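Adenosine kinase, putative (Trypanosoma brucei, PDB 3OTX) probably phosphorylates adenosine to AMP with ATP and magnesium in purine salvage, and is held here with the two-headed inhibitor bis(adenosine)-5'-pentaphosphate. Local coordinates at residues Ser271-Leu274 / Gly279-Thr282; Asp240-Ile245 / Phe265-Glu270; Glu244-Ala249 / Val273-Asp278. The protein carries 1 engineered substitution. All coordinates share one frame; numbering follows the deposited sequence. Where two conformers were deposited one is given.

Overall arrangement
All three contacts lie at the margin of the large mixed sheet that ends in strands 262-267, 270-276 and 279-283. Interaction 1 joins the last two strands through backbone hydrogen bonds and is only partly buried, with Ser271, Glu281 and Thr282 at its more exposed parts and Val273, Leu274 and Val280 apolar. Interactions 2 and 3 are buried and apolar: both lay helix 242-251 on the sheet, the first through Val242 and Ile245 on strand 262-267, the second through Ala246 on strand 270-276. Val273 serves interactions 1 and 3, and its backbone N probably bonds to Phe265 O of interaction 2. Interaction 2 also reaches the inhibitor, by Thr266 OG1, Asp268 N and the apolar Ile269.

Interaction 1. Residues Ser271-Leu274 / Gly279-Thr282; sequences STVL and GVET
Two backbone hydrogen bonds tie Leu274 to Glu281, a hydrogen-bonded pair of the antiparallel hairpin. Glu281 N gives to Leu274 O at 2.8 Å, almost straight at hydrogen (177°). In return Leu274 N reaches Glu281 O at 2.9 Å. Val273 and Thr282 form the adjoining non-hydrogen-bonded pair, where Thr282 CA lies 3.2 Å from Thr272 O in a CA-H...O contact. Beyond it Ser271 OG packs against Thr282 CB at 3.2 Å; small hydroxyl side chains suit this partly exposed end. On the same face, Val273 holds CG1 anti to its backbone N (chi1 173°), which carries that methyl diagonally across to Val280 CG1 at 3.9 Å. Branched valines fit the extended backbone and give the sheet an apolar surface. On the other face are Leu274, which is buried, and exposed Glu281, whose OE1 forms a salt bridge with Arg318. The Thr272 side chain lies by the inhibitor, its OG1 bonded to His325, so the inner strand of the hairpin borders the nucleotide pocket. Helix 242-251 covers the Val273 and Val280 face, helix 317-332 packs on Thr272 and Leu274, and strand 262-267 borders strand 270-276 on the side away from 279-283.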
loop_
_atom_site.group_PDB
_atom_site.type_symbol
_atom_site.label_atom_id
_atom_site.label_comp_id
_atom_site.label_asym_id
_atom_site.label_seq_id
_atom_site.Cartn_x
_atom_site.Cartn_y
_atom_site.Cartn_z
ATOM N N SER A 271 -7.800 18.664 1.689
ATOM C CA SER A 271 -8.874 17.670 1.726
ATOM C C SER A 271 -8.688 16.468 0.777
ATOM O O SER A 271 -8.056 16.564 -0.281
ATOM C CB SER A 271 -10.233 18.346 1.491
ATOM O OG SER A 271 -10.302 18.826 0.165
ATOM N N THR A 272 -9.210 15.326 1.204
ATOM C CA THR A 272 -9.195 14.134 0.415
ATOM C C THR A 272 -10.312 14.222 -0.628
ATOM O O THR A 272 -11.442 14.611 -0.317
ATOM C CB THR A 272 -9.382 12.888 1.293
ATOM O OG1 THR A 272 -8.184 12.678 2.052
ATOM C CG2 THR A 272 -9.631 11.635 0.442
ATOM N N VAL A 273 -9.962 13.876 -1.855
ATOM C CA VAL A 273 -10.910 13.943 -2.992
ATOM C C VAL A 273 -11.574 12.562 -3.136
ATOM O O VAL A 273 -10.897 11.548 -3.152
ATOM C CB VAL A 273 -10.193 14.369 -4.290
ATOM C CG1 VAL A 273 -11.118 14.273 -5.528
ATOM C CG2 VAL A 273 -9.678 15.780 -4.178
ATOM N N LEU A 274 -12.890 12.548 -3.136
ATOM C CA LEU A 274 -13.669 11.316 -3.167
ATOM C C LEU A 274 -14.630 11.411 -4.347
ATOM O O LEU A 274 -15.484 12.287 -4.370
ATOM C CB LEU A 274 -14.466 11.156 -1.864
ATOM C CG LEU A 274 -15.459 9.997 -1.713
ATOM C CD1 LEU A 274 -14.783 8.618 -1.847
ATOM C CD2 LEU A 274 -16.235 10.044 -0.383
ATOM N N GLY A 279 -20.798 11.940 -8.371
ATOM C CA GLY A 279 -20.169 13.249 -8.259
ATOM C C GLY A 279 -18.858 13.193 -7.482
ATOM O O GLY A 279 -18.390 12.127 -7.087
ATOM N N VAL A 280 -18.273 14.360 -7.269
ATOM C CA VAL A 280 -17.010 14.494 -6.574
ATOM C C VAL A 280 -17.237 15.306 -5.309
ATOM O O VAL A 280 -17.881 16.357 -5.360
ATOM C CB VAL A 280 -15.974 15.212 -7.456
ATOM C CG1 VAL A 280 -14.652 15.340 -6.719
ATOM C CG2 VAL A 280 -15.775 14.458 -8.767
ATOM N N GLU A 281 -16.708 14.812 -4.187
ATOM C CA GLU A 281 -16.763 15.525 -2.916
ATOM C C GLU A 281 -15.351 15.642 -2.356
ATOM O O GLU A 281 -14.417 14.961 -2.798
ATOM C CB GLU A 281 -17.558 14.747 -1.875
ATOM C CG GLU A 281 -18.883 14.179 -2.295
ATOM C CD GLU A 281 -19.288 13.032 -1.389
ATOM O OE1 GLU A 281 -19.196 13.191 -0.148
ATOM O OE2 GLU A 281 -19.684 11.970 -1.915
ATOM N N THR A 282 -15.202 16.510 -1.366
ATOM C CA THR A 282 -13.953 16.583 -0.631
ATOM C C THR A 282 -14.236 16.285 0.834
ATOM O O THR A 282 -15.275 16.672 1.380
ATOM C CB THR A 282 -13.253 17.953 -0.795
ATOM O OG1 THR A 282 -14.169 18.999 -0.500
ATOM C CG2 THR A 282 -12.749 18.145 -2.231
#

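Interaction 2. Residues Asp240-Ile245 / Phe265-Glu270. With AP5 (bis(adenosine)-5'-pentaphosphate), chain C.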
loop_
_atom_site.group_PDB
_atom_site.type_symbol
_atom_site.label_atom_id
_atom_site.label_comp_id
_atom_site.label_asym_id
_atom_site.label_seq_id
_atom_site.Cartn_x
_atom_site.Cartn_y
_atom_site.Cartn_z
ATOM N N ASP A 240 -4.062 19.214 -14.101
ATOM C CA ASP A 240 -3.441 18.935 -12.793
ATOM C C ASP A 240 -4.435 19.142 -11.651
ATOM O O ASP A 240 -4.051 19.199 -10.474
ATOM C CB ASP A 240 -2.167 19.776 -12.579
ATOM C CG ASP A 240 -2.462 21.255 -12.330
ATOM O OD1 ASP A 240 -3.620 21.678 -12.512
ATOM O OD2 ASP A 240 -1.530 21.994 -11.952
ATOM N N CYS A 241 -5.710 19.259 -11.998
ATOM C CA CYS A 241 -6.772 19.425 -11.030
ATOM C C CYS A 241 -7.197 18.066 -10.480
ATOM O O CYS A 241 -7.780 17.268 -11.207
ATOM C CB CYS A 241 -7.944 20.130 -11.716
ATOM S SG CYS A 241 -9.351 20.387 -10.678
ATOM N N VAL A 242 -6.904 17.816 -9.206
ATOM C CA VAL A 242 -7.146 16.510 -8.615
ATOM C C VAL A 242 -8.612 16.101 -8.663
ATOM O O VAL A 242 -8.924 14.922 -8.906
ATOM C CB VAL A 242 -6.580 16.453 -7.172
ATOM C CG1 VAL A 242 -6.846 15.107 -6.522
ATOM C CG2 VAL A 242 -5.072 16.769 -7.200
ATOM N N GLU A 243 -9.514 17.057 -8.449
ATOM C CA GLU A 243 -10.940 16.767 -8.561
ATOM C C GLU A 243 -11.268 16.297 -9.982
ATOM O O GLU A 243 -11.975 15.313 -10.147
ATOM C CB GLU A 243 -11.797 17.972 -8.171
ATOM C CG GLU A 243 -11.826 18.164 -6.658
ATOM C CD GLU A 243 -12.816 19.236 -6.225
ATOM O OE1 GLU A 243 -13.875 19.394 -6.873
ATOM O OE2 GLU A 243 -12.524 19.918 -5.226
ATOM N N GLU A 244 -10.734 16.979 -10.984
ATOM C CA GLU A 244 -11.018 16.623 -12.392
ATOM C C GLU A 244 -10.400 15.267 -12.741
ATOM O O GLU A 244 -11.024 14.443 -13.396
ATOM C CB GLU A 244 -10.536 17.734 -13.349
ATOM C CG GLU A 244 -10.747 17.451 -14.836
ATOM C CD GLU A 244 -12.217 17.272 -15.210
ATOM O OE1 GLU A 244 -13.107 17.676 -14.428
ATOM O OE2 GLU A 244 -12.465 16.694 -16.285
ATOM N N ILE A 245 -9.181 15.019 -12.266
ATOM C CA ILE A 245 -8.543 13.712 -12.482
ATOM C C ILE A 245 -9.397 12.596 -11.894
ATOM O O ILE A 245 -9.611 11.559 -12.540
ATOM C CB ILE A 245 -7.088 13.697 -11.941
ATOM C CG1 ILE A 245 -6.267 14.779 -12.654
ATOM C CG2 ILE A 245 -6.425 12.328 -12.153
ATOM C CD1 ILE A 245 -4.917 15.101 -11.981
ATOM N N PHE A 265 -8.305 10.281 -3.681
ATOM C CA PHE A 265 -6.968 10.882 -3.786
ATOM C C PHE A 265 -6.720 11.739 -2.549
ATOM O O PHE A 265 -7.422 12.739 -2.314
ATOM C CB PHE A 265 -6.839 11.794 -5.023
ATOM C CG PHE A 265 -6.893 11.086 -6.339
ATOM C CD1 PHE A 265 -6.350 9.811 -6.489
ATOM C CD2 PHE A 265 -7.453 11.735 -7.454
ATOM C CE1 PHE A 265 -6.371 9.171 -7.736
ATOM C CE2 PHE A 265 -7.477 11.102 -8.703
ATOM C CZ PHE A 265 -6.940 9.817 -8.820
ATOM N N THR A 266 -5.721 11.345 -1.772
ATOM C CA THR A 266 -5.351 12.077 -0.573
ATOM C C THR A 266 -4.428 13.237 -0.929
ATOM O O THR A 266 -3.717 13.206 -1.951
ATOM C CB THR A 266 -4.684 11.176 0.486
ATOM O OG1 THR A 266 -3.486 10.605 -0.064
ATOM C CG2 THR A 266 -5.612 10.031 0.890
ATOM N N ARG A 267 -4.453 14.258 -0.059
ATOM C CA ARG A 267 -3.759 15.500 -0.339
ATOM C C ARG A 267 -3.013 16.057 0.869
ATOM O O ARG A 267 -2.946 17.262 1.044
ATOM C CB ARG A 267 -4.713 16.547 -0.944
ATOM C CG ARG A 267 -5.273 16.091 -2.321
ATOM C CD ARG A 267 -5.800 17.289 -3.068
ATOM N NE ARG A 267 -6.951 17.815 -2.355
ATOM C CZ ARG A 267 -7.800 18.679 -2.895
ATOM N NH1 ARG A 267 -7.595 19.121 -4.135
ATOM N NH2 ARG A 267 -8.847 19.109 -2.202
ATOM N N ASP A 268 -2.374 15.166 1.626
ATOM C CA ASP A 268 -1.736 15.499 2.935
ATOM C C ASP A 268 -2.621 16.371 3.851
ATOM O O ASP A 268 -3.659 15.864 4.314
ATOM C CB ASP A 268 -0.278 16.031 2.823
ATOM C CG ASP A 268 -0.133 17.197 1.872
ATOM O OD1 ASP A 268 -0.221 18.357 2.314
ATOM O OD2 ASP A 268 0.044 16.933 0.660
ATOM N N ILE A 269 -2.293 17.658 4.060
ATOM C CA ILE A 269 -3.112 18.509 4.962
ATOM C C ILE A 269 -4.367 19.040 4.240
ATOM O O ILE A 269 -5.310 19.502 4.879
ATOM C CB ILE A 269 -2.331 19.632 5.626
ATOM C CG1 ILE A 269 -1.761 20.574 4.599
ATOM C CG2 ILE A 269 -1.228 19.055 6.529
ATOM C CD1 ILE A 269 -1.380 21.930 5.203
ATOM N N GLU A 270 -4.389 18.943 2.909
ATOM C CA GLU A 270 -5.561 19.413 2.187
ATOM C C GLU A 270 -6.586 18.300 2.095
ATOM O O GLU A 270 -6.300 17.128 2.334
ATOM C CB GLU A 270 -5.226 19.949 0.783
ATOM C CG GLU A 270 -4.437 21.223 0.806
ATOM C CD GLU A 270 -4.228 21.768 -0.597
ATOM O OE1 GLU A 270 -3.439 21.158 -1.351
ATOM O OE2 GLU A 270 -4.860 22.782 -0.944
HETATM P PA AP5 C . -0.690 11.894 2.133
HETATM O O1A AP5 C . 0.519 12.795 2.362
HETATM O O2A AP5 C . -1.595 12.347 1.005
HETATM O O3A AP5 C . -0.295 10.366 1.812
HETATM P PB AP5 C . 0.950 9.854 0.923
HETATM O O1B AP5 C . 1.494 10.919 0.021
HETATM O O2B AP5 C . 0.520 8.572 0.296
HETATM O O3B AP5 C . 1.982 9.577 2.103
HETATM P PG AP5 C . 3.566 9.418 2.154
HETATM O O1G AP5 C . 3.989 9.777 3.545
HETATM O O2G AP5 C . 4.324 10.298 1.186
HETATM O O3G AP5 C . 3.684 7.885 1.946
HETATM P PD AP5 C . 4.990 6.934 1.869
HETATM O O1D AP5 C . 6.304 7.677 2.025
HETATM O O2D AP5 C . 4.783 6.089 0.643
HETATM O O3D AP5 C . 4.810 6.078 3.220
HETATM P PE AP5 C . 3.939 4.730 3.381
HETATM O O1E AP5 C . 2.664 4.857 2.596
HETATM O O2E AP5 C . 3.830 4.385 4.864
HETATM O O5F AP5 C . -1.449 11.745 3.538
HETATM C C5F AP5 C . -2.526 10.821 3.692
HETATM C C4F AP5 C . -3.390 11.268 4.847
HETATM O O4F AP5 C . -2.587 11.434 6.023
HETATM C C3F AP5 C . -4.031 12.641 4.670
HETATM O O3F AP5 C . -5.254 12.512 3.986
HETATM C C2F AP5 C . -4.147 13.154 6.076
HETATM O O2F AP5 C . -5.282 12.600 6.693
HETATM C C1F AP5 C . -2.913 12.551 6.755
HETATM N N9A AP5 C . -1.726 13.453 6.740
HETATM C C8A AP5 C . -0.565 13.297 5.978
HETATM N N7A AP5 C . 0.272 14.326 6.284
HETATM C C5A AP5 C . -0.320 15.105 7.220
HETATM C C6A AP5 C . 0.076 16.230 7.910
HETATM N N6A AP5 C . 1.309 16.730 7.795
HETATM N N1A AP5 C . -0.782 16.779 8.831
HETATM C C2A AP5 C . -2.021 16.222 9.104
HETATM N N3A AP5 C . -2.400 15.090 8.416
HETATM C C4A AP5 C . -1.566 14.532 7.517
HETATM O O5J AP5 C . 4.845 3.606 2.635
HETATM C C5J AP5 C . 6.141 3.309 3.125
HETATM C C4J AP5 C . 6.339 1.833 2.827
HETATM O O4J AP5 C . 6.522 1.619 1.418
HETATM C C3J AP5 C . 7.618 1.248 3.435
HETATM O O3J AP5 C . 7.239 0.461 4.565
HETATM C C2J AP5 C . 8.250 0.424 2.302
HETATM O O2J AP5 C . 8.650 -0.882 2.700
HETATM C C1J AP5 C . 7.126 0.357 1.298
HETATM N N9B AP5 C . 7.579 0.116 -0.080
HETATM C C8B AP5 C . 8.451 0.910 -0.774
HETATM N N7B AP5 C . 8.644 0.321 -1.984
HETATM C C5B AP5 C . 7.897 -0.826 -2.047
HETATM C C6B AP5 C . 7.714 -1.792 -3.044
HETATM N N6B AP5 C . 8.379 -1.798 -4.210
HETATM N N1B AP5 C . 6.896 -2.839 -2.721
HETATM C C2B AP5 C . 6.180 -2.935 -1.550
HETATM N N3B AP5 C . 6.394 -2.007 -0.552
HETATM C C4B AP5 C . 7.218 -0.953 -0.833
#
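Phe265 meets Val242 and Ile245 where helix 242-251 lies on the large sheet of this ribokinase-like (PfkB) fold, and the segment that begins with this ring continues into the nucleotide site. Val242 CG1 comes obliquely to the ring, 3.6 Å from Phe265 CD2, while Ile245 CG2 stands 3.8 Å from Phe265 CE2, the Ile245 and Phe265 side chains crossing at about a right angle. The ring also has Val242 O at its edge, in plane. Branched aliphatic residues on the first turn of the helix suit a buried aromatic, as their methyls fit against it without needing polar partners. SG of the N-cap residue Cys241 takes a weak bond from Glu244 N, doubtful because the cysteine has two conformers.

Thr266 turns from the helix toward the inhibitor: with its hydroxyl set between backbone N and carbonyl carbon (chi1 60°), OG1 donates to O2A of bis(adenosine)-5'-pentaphosphate at 2.8 Å. Arg267 goes back toward the helix, its NH1 near Val242 CB at 4.2 Å. The Arg267 side chain bends at chi3 (-66°), and its NE is hydrogen-bonded to Ser271 O. A type II' turn from Arg267 to Glu270 then reverses the strand. Its second residue, Asp268, sends its backbone N to the same O2A at 3.0 Å, so two donors grip one phosphate oxygen, as suits a site for ATP or ADP. The Asp268 carboxylate pairs with Arg225, which also forms a salt bridge with Glu270. Ile269 gives the adenine an apolar neighbour, CG2 lying 3.3 Å from N1A, and its N donates to Asp268 OD1 at 2.8 Å from above the carboxylate plane.

Interaction 3. Residues Glu244-Ala249 / Val273-Asp278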
loop_
_atom_site.group_PDB
_atom_site.type_symbol
_atom_site.label_atom_id
_atom_site.label_comp_id
_atom_site.label_asym_id
_atom_site.label_seq_id
_atom_site.Cartn_x
_atom_site.Cartn_y
_atom_site.Cartn_z
ATOM N N GLU A 244 -10.734 16.979 -10.984
ATOM C CA GLU A 244 -11.018 16.623 -12.392
ATOM C C GLU A 244 -10.400 15.267 -12.741
ATOM O O GLU A 244 -11.024 14.443 -13.396
ATOM C CB GLU A 244 -10.536 17.734 -13.349
ATOM C CG GLU A 244 -10.747 17.451 -14.836
ATOM C CD GLU A 244 -12.217 17.272 -15.210
ATOM O OE1 GLU A 244 -13.107 17.676 -14.428
ATOM O OE2 GLU A 244 -12.465 16.694 -16.285
ATOM N N ILE A 245 -9.181 15.019 -12.266
ATOM C CA ILE A 245 -8.543 13.712 -12.482
ATOM C C ILE A 245 -9.397 12.596 -11.894
ATOM O O ILE A 245 -9.611 11.559 -12.540
ATOM C CB ILE A 245 -7.088 13.697 -11.941
ATOM C CG1 ILE A 245 -6.267 14.779 -12.654
ATOM C CG2 ILE A 245 -6.425 12.328 -12.153
ATOM C CD1 ILE A 245 -4.917 15.101 -11.981
ATOM N N ALA A 246 -9.894 12.797 -10.676
ATOM C CA ALA A 246 -10.788 11.827 -10.039
ATOM C C ALA A 246 -12.085 11.596 -10.845
ATOM O O ALA A 246 -12.469 10.441 -11.070
ATOM C CB ALA A 246 -11.088 12.213 -8.576
ATOM N N ARG A 247 -12.728 12.682 -11.293
ATOM C CA ARG A 247 -13.931 12.612 -12.127
ATOM C C ARG A 247 -13.662 11.735 -13.342
ATOM O O ARG A 247 -14.442 10.820 -13.661
ATOM C CB ARG A 247 -14.299 14.040 -12.574
ATOM C CG ARG A 247 -15.618 14.216 -13.298
ATOM C CD ARG A 247 -15.936 15.722 -13.383
ATOM N NE ARG A 247 -16.409 16.246 -12.099
ATOM C CZ ARG A 247 -15.820 17.194 -11.365
ATOM N NH1 ARG A 247 -14.699 17.803 -11.758
ATOM N NH2 ARG A 247 -16.379 17.549 -10.218
ATOM N N ARG A 248 -12.562 12.016 -14.027
ATOM C CA ARG A 248 -12.228 11.269 -15.245
ATOM C C ARG A 248 -11.833 9.795 -14.945
ATOM O O ARG A 248 -12.082 8.894 -15.758
ATOM C CB ARG A 248 -11.124 11.968 -16.032
ATOM C CG ARG A 248 -11.436 13.361 -16.507
ATOM C CD ARG A 248 -10.274 13.911 -17.290
ATOM N NE ARG A 248 -10.449 15.327 -17.598
ATOM C CZ ARG A 248 -9.683 16.019 -18.430
ATOM N NH1 ARG A 248 -8.674 15.423 -19.060
ATOM N NH2 ARG A 248 -9.928 17.304 -18.644
ATOM N N ALA A 249 -11.209 9.527 -13.806
ATOM C CA ALA A 249 -10.843 8.131 -13.492
ATOM C C ALA A 249 -12.098 7.336 -13.199
ATOM O O ALA A 249 -12.116 6.112 -13.339
ATOM C CB ALA A 249 -9.897 8.093 -12.290
ATOM N N VAL A 273 -9.962 13.876 -1.855
ATOM C CA VAL A 273 -10.910 13.943 -2.992
ATOM C C VAL A 273 -11.574 12.562 -3.136
ATOM O O VAL A 273 -10.897 11.548 -3.152
ATOM C CB VAL A 273 -10.193 14.369 -4.290
ATOM C CG1 VAL A 273 -11.118 14.273 -5.528
ATOM C CG2 VAL A 273 -9.678 15.780 -4.178
ATOM N N LEU A 274 -12.890 12.548 -3.136
ATOM C CA LEU A 274 -13.669 11.316 -3.167
ATOM C C LEU A 274 -14.630 11.411 -4.347
ATOM O O LEU A 274 -15.484 12.287 -4.370
ATOM C CB LEU A 274 -14.466 11.156 -1.864
ATOM C CG LEU A 274 -15.459 9.997 -1.713
ATOM C CD1 LEU A 274 -14.783 8.618 -1.847
ATOM C CD2 LEU A 274 -16.235 10.044 -0.383
ATOM N N ALA A 275 -14.477 10.536 -5.343
ATOM C CA ALA A 275 -15.349 10.614 -6.543
ATOM C C ALA A 275 -16.007 9.296 -6.841
ATOM O O ALA A 275 -15.385 8.237 -6.710
ATOM C CB ALA A 275 -14.578 11.077 -7.757
ATOM N N THR A 276 -17.268 9.378 -7.275
ATOM C CA THR A 276 -18.008 8.214 -7.746
ATOM C C THR A 276 -18.843 8.676 -8.946
ATOM O O THR A 276 -18.792 9.853 -9.330
ATOM C CB THR A 276 -18.957 7.657 -6.669
ATOM O OG1 THR A 276 -20.046 8.567 -6.513
ATOM C CG2 THR A 276 -18.271 7.413 -5.303
ATOM N N LYS A 277 -19.619 7.767 -9.543
ATOM C CA LYS A 277 -20.505 8.161 -10.640
ATOM C C LYS A 277 -21.440 9.281 -10.197
ATOM O O LYS A 277 -21.983 10.005 -11.039
ATOM C CB LYS A 277 -21.316 6.950 -11.144
ATOM C CG LYS A 277 -22.342 6.451 -10.148
ATOM C CD LYS A 277 -23.018 5.179 -10.610
ATOM C CE LYS A 277 -24.096 4.792 -9.625
ATOM N NZ LYS A 277 -24.636 3.447 -9.942
ATOM N N ASP A 278 -21.643 9.406 -8.881
ATOM C CA ASP A 278 -22.629 10.350 -8.331
ATOM C C ASP A 278 -22.106 11.766 -8.186
ATOM O O ASP A 278 -22.873 12.684 -7.894
ATOM C CB ASP A 278 -23.134 9.864 -6.967
ATOM C CG ASP A 278 -24.121 8.711 -7.079
ATOM O OD1 ASP A 278 -24.693 8.502 -8.173
ATOM O OD2 ASP A 278 -24.323 8.013 -6.061
#
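Ala246 CB carries the contact between 244-249 and 273-278, meeting Val273 CG1 at 3.7 Å and Ala275 CB at 3.8 Å. One methyl thus sits against two residues of the strand that point the same way, two positions apart. With a single methyl on each of Ala246 and Ala275, the helix lies close to the strand: the axes of helix segment 244-249 and strand segment 273-276 come within 7.5 Å, and the CA atoms of Ala246 and Ala275 are 5.9 Å apart. There is no hydrogen bond across the contact, and none is needed between methyl groups. This is the alpha-on-beta packing of the ribokinase-like fold, a helix laid over one face of the sheet; here the two run in nearly the same direction, their axes 27° apart. Phe265 also touches Ala246, and Val250 and Val280 touch Ala275.

The solvent side of the helix is polar, with Arg247 exposed and Glu244 and Arg248 partly so. Glu244 binds two arginines of the following turn, one with each carboxylate oxygen. Arg247 NH1 meets OE1 of Glu244 at 3.1 Å, nearly along the C-O axis. Glu244 OE2 accepts from Arg248 NE at 2.8 Å through the anti lone pair of the oxygen, in a nearly linear hydrogen bond (177°). Each oxygen lies in the plane of its guanidinium group, at the edge. Salt bridges three and four residues apart suit one helical turn. The chain of Arg247 starts away from the strand and its guanidinium comes round against Val280, while Glu244 and Arg248 stay on the outer side, where the Arg248 guanidinium also makes a cation-pi contact with Trp237.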